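Local atomic coordinates of PGRP domain of peptidoglycan recognition protein 3 (Branchiostoma belcheri tsingtauense, PDB entry 4ZXM), a protein that probably recognises bacterial peptidoglycan and, as an N-acetylmuramoyl-L-alanine amidase, hydrolyses the amide bond between its glycan and its stem peptide. Residues K118-G126 with N242-W251. Numbering follows the deposited sequence.
Sequences KVVIHHSAG and NLLYDDIKSW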
# COMPACT_ATOMS: atom_id res chain seq x y z
N LYS A 118 1.41 -5.63 11.93
CA LYS A 118 2.45 -5.21 10.98
C LYS A 118 1.94 -4.30 9.88
O LYS A 118 0.80 -4.41 9.45
CB LYS A 118 3.09 -6.44 10.34
CG LYS A 118 3.82 -7.28 11.36
CD LYS A 118 4.23 -8.66 10.86
CE LYS A 118 5.15 -9.37 11.85
NZ LYS A 118 4.78 -9.15 13.28
N VAL A 119 2.81 -3.40 9.44
CA VAL A 119 2.57 -2.58 8.26
C VAL A 119 3.74 -2.80 7.30
O VAL A 119 4.90 -2.56 7.65
CB VAL A 119 2.50 -1.09 8.60
CG1 VAL A 119 2.30 -0.26 7.34
CG2 VAL A 119 1.39 -0.84 9.61
N VAL A 120 3.44 -3.27 6.09
CA VAL A 120 4.48 -3.52 5.11
C VAL A 120 4.41 -2.47 4.02
O VAL A 120 3.32 -2.12 3.58
CB VAL A 120 4.31 -4.89 4.45
CG1 VAL A 120 5.46 -5.15 3.48
CG2 VAL A 120 4.25 -5.97 5.52
N ILE A 121 5.56 -1.97 3.59
CA ILE A 121 5.60 -1.01 2.51
C ILE A 121 6.16 -1.64 1.24
O ILE A 121 7.19 -2.30 1.27
CB ILE A 121 6.37 0.24 2.92
CG1 ILE A 121 5.52 0.99 3.95
CG2 ILE A 121 6.65 1.13 1.72
CD1 ILE A 121 6.28 2.06 4.67
N HIS A 122 5.44 -1.42 0.15
CA HIS A 122 5.78 -1.97 -1.16
C HIS A 122 5.99 -0.83 -2.13
O HIS A 122 5.78 0.33 -1.80
CB HIS A 122 4.63 -2.82 -1.69
CG HIS A 122 4.30 -3.99 -0.83
ND1 HIS A 122 4.81 -5.25 -1.07
CD2 HIS A 122 3.52 -4.09 0.27
CE1 HIS A 122 4.35 -6.08 -0.15
NE2 HIS A 122 3.56 -5.40 0.67
N HIS A 123 6.41 -1.18 -3.34
CA HIS A 123 6.36 -0.28 -4.48
C HIS A 123 5.94 -1.08 -5.70
O HIS A 123 6.19 -2.28 -5.78
CB HIS A 123 7.68 0.48 -4.68
CG HIS A 123 8.77 -0.31 -5.35
ND1 HIS A 123 9.12 -1.59 -4.98
CD2 HIS A 123 9.61 0.03 -6.35
CE1 HIS A 123 10.11 -2.02 -5.74
NE2 HIS A 123 10.43 -1.05 -6.58
N SER A 124 5.26 -0.43 -6.63
CA SER A 124 4.72 -1.10 -7.80
C SER A 124 5.82 -1.53 -8.76
O SER A 124 5.59 -2.38 -9.61
CB SER A 124 3.73 -0.18 -8.52
OG SER A 124 4.36 1.02 -8.92
N ALA A 125 7.01 -0.95 -8.61
CA ALA A 125 8.11 -1.18 -9.54
C ALA A 125 7.61 -0.89 -10.96
O ALA A 125 7.84 -1.65 -11.89
CB ALA A 125 8.64 -2.60 -9.41
N GLY A 126 6.89 0.22 -11.08
CA GLY A 126 6.22 0.58 -12.32
C GLY A 126 6.17 2.09 -12.47
O GLY A 126 7.00 2.80 -11.91
N ASN A 242 17.20 0.73 -3.32
CA ASN A 242 15.93 1.42 -3.47
C ASN A 242 15.78 2.59 -2.51
O ASN A 242 15.87 2.42 -1.29
CB ASN A 242 14.79 0.44 -3.24
CG ASN A 242 13.48 0.93 -3.79
OD1 ASN A 242 12.72 1.59 -3.09
ND2 ASN A 242 13.21 0.63 -5.06
N LEU A 243 15.53 3.77 -3.06
CA LEU A 243 15.45 5.02 -2.29
C LEU A 243 14.24 5.12 -1.37
O LEU A 243 14.31 5.79 -0.33
CB LEU A 243 15.46 6.22 -3.24
CG LEU A 243 16.80 6.49 -3.93
CD1 LEU A 243 16.63 7.51 -5.04
CD2 LEU A 243 17.82 6.96 -2.92
N LEU A 244 13.13 4.49 -1.75
CA LEU A 244 11.96 4.41 -0.89
C LEU A 244 12.32 3.67 0.39
O LEU A 244 12.12 4.17 1.50
CB LEU A 244 10.80 3.70 -1.59
CG LEU A 244 9.62 3.20 -0.74
CD1 LEU A 244 8.95 4.35 0.01
CD2 LEU A 244 8.60 2.47 -1.60
N TYR A 245 12.87 2.48 0.22
CA TYR A 245 13.17 1.63 1.36
C TYR A 245 14.31 2.14 2.25
O TYR A 245 14.45 1.70 3.38
CB TYR A 245 13.50 0.24 0.88
CG TYR A 245 12.37 -0.50 0.19
CD1 TYR A 245 11.08 -0.55 0.73
CD2 TYR A 245 12.60 -1.19 -1.01
CE1 TYR A 245 10.06 -1.23 0.08
CE2 TYR A 245 11.58 -1.88 -1.65
CZ TYR A 245 10.32 -1.89 -1.10
OH TYR A 245 9.32 -2.58 -1.75
N ASP A 246 15.13 3.05 1.72
CA ASP A 246 16.08 3.78 2.56
C ASP A 246 15.33 4.72 3.48
O ASP A 246 15.65 4.84 4.66
CB ASP A 246 17.04 4.62 1.71
CG ASP A 246 17.98 3.76 0.87
OD1 ASP A 246 18.18 2.57 1.21
OD2 ASP A 246 18.52 4.29 -0.13
N ASP A 247 14.32 5.38 2.93
CA ASP A 247 13.56 6.38 3.66
C ASP A 247 12.80 5.80 4.83
O ASP A 247 12.79 6.37 5.92
CB ASP A 247 12.58 7.11 2.74
CG ASP A 247 12.14 8.44 3.31
OD1 ASP A 247 12.89 9.43 3.14
OD2 ASP A 247 11.07 8.50 3.94
N ILE A 248 12.16 4.65 4.63
CA ILE A 248 11.30 4.10 5.68
C ILE A 248 12.07 3.73 6.95
O ILE A 248 11.46 3.46 7.98
CB ILE A 248 10.44 2.90 5.21
CG1 ILE A 248 11.31 1.68 4.92
CG2 ILE A 248 9.60 3.30 4.01
CD1 ILE A 248 10.51 0.44 4.57
N LYS A 249 13.40 3.73 6.88
CA LYS A 249 14.23 3.49 8.05
C LYS A 249 14.07 4.60 9.10
O LYS A 249 14.05 4.33 10.30
CB LYS A 249 15.70 3.39 7.64
CG LYS A 249 16.01 2.38 6.55
CD LYS A 249 16.74 1.16 7.06
CE LYS A 249 17.41 0.38 5.93
NZ LYS A 249 18.38 1.23 5.17
N SER A 250 13.94 5.83 8.63
CA SER A 250 13.75 6.99 9.50
C SER A 250 12.31 7.13 10.03
O SER A 250 12.05 8.00 10.87
CB SER A 250 14.15 8.27 8.77
OG SER A 250 13.42 8.40 7.56
N TRP A 251 11.38 6.31 9.54
CA TRP A 251 9.99 6.38 10.00
C TRP A 251 9.88 5.73 11.35
O TRP A 251 10.62 4.79 11.65
CB TRP A 251 9.06 5.63 9.07
CG TRP A 251 8.99 6.19 7.72
CD1 TRP A 251 9.88 7.03 7.12
CD2 TRP A 251 7.98 5.92 6.76
NE1 TRP A 251 9.47 7.31 5.84
CE2 TRP A 251 8.30 6.64 5.59
CE3 TRP A 251 6.81 5.14 6.77
CZ2 TRP A 251 7.51 6.60 4.45
CZ3 TRP A 251 6.02 5.11 5.63
CH2 TRP A 251 6.37 5.83 4.48
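Ile121 packs against Leu244, Ile248 and Trp251. Its CD1 reaches Ile248 CG2 at 3.6 Å and lies obliquely against Trp251 CZ3, with CE3 and CH2 a little farther. Its other branch, CG2, is anti to the backbone N (CG1 has chi1 -70°) and meets Leu244 CD2 at 4.1 Å. Leu244 CD2 also packs on His123 CB at 3.8 Å. Ile248 CG2 sits over the centre of one face of the Trp251 indole. Trp251 NE1 gives a hydrogen bond near the ring plane to the anti side of the Asp247 carboxylate, at OD2, 2.8 Å.

These residues join strand 116-123 of the mixed PGRP sheet to helix 243-247 and the residues that follow it. Strand segment 118-123 and helix 243-247 run nearly antiparallel, at 159°. The strand alternates: Ile121 and His123 point toward 242-251, while His122 points away and meets the rings of His179, His231 and Tyr157.

The aromatic contact is an offset edge-to-face pair. Tyr245 turns its edge to the face of the His123 ring, planes at 79°. His123 ND1 gives a weak hydrogen bond to Tyr245 OH, 3.4 Å. The Tyr245 edge also meets Ile121 O. Replacing Tyr245 with an alanine is likely to leave His123 without this ring edge and its weak acceptor, and to open a gap beside the strand.

Asn242 is the N-cap; its OD1 accepts weak capping bonds from Leu244 N and Tyr245 N. Its ND2 approaches the His123 ring obliquely.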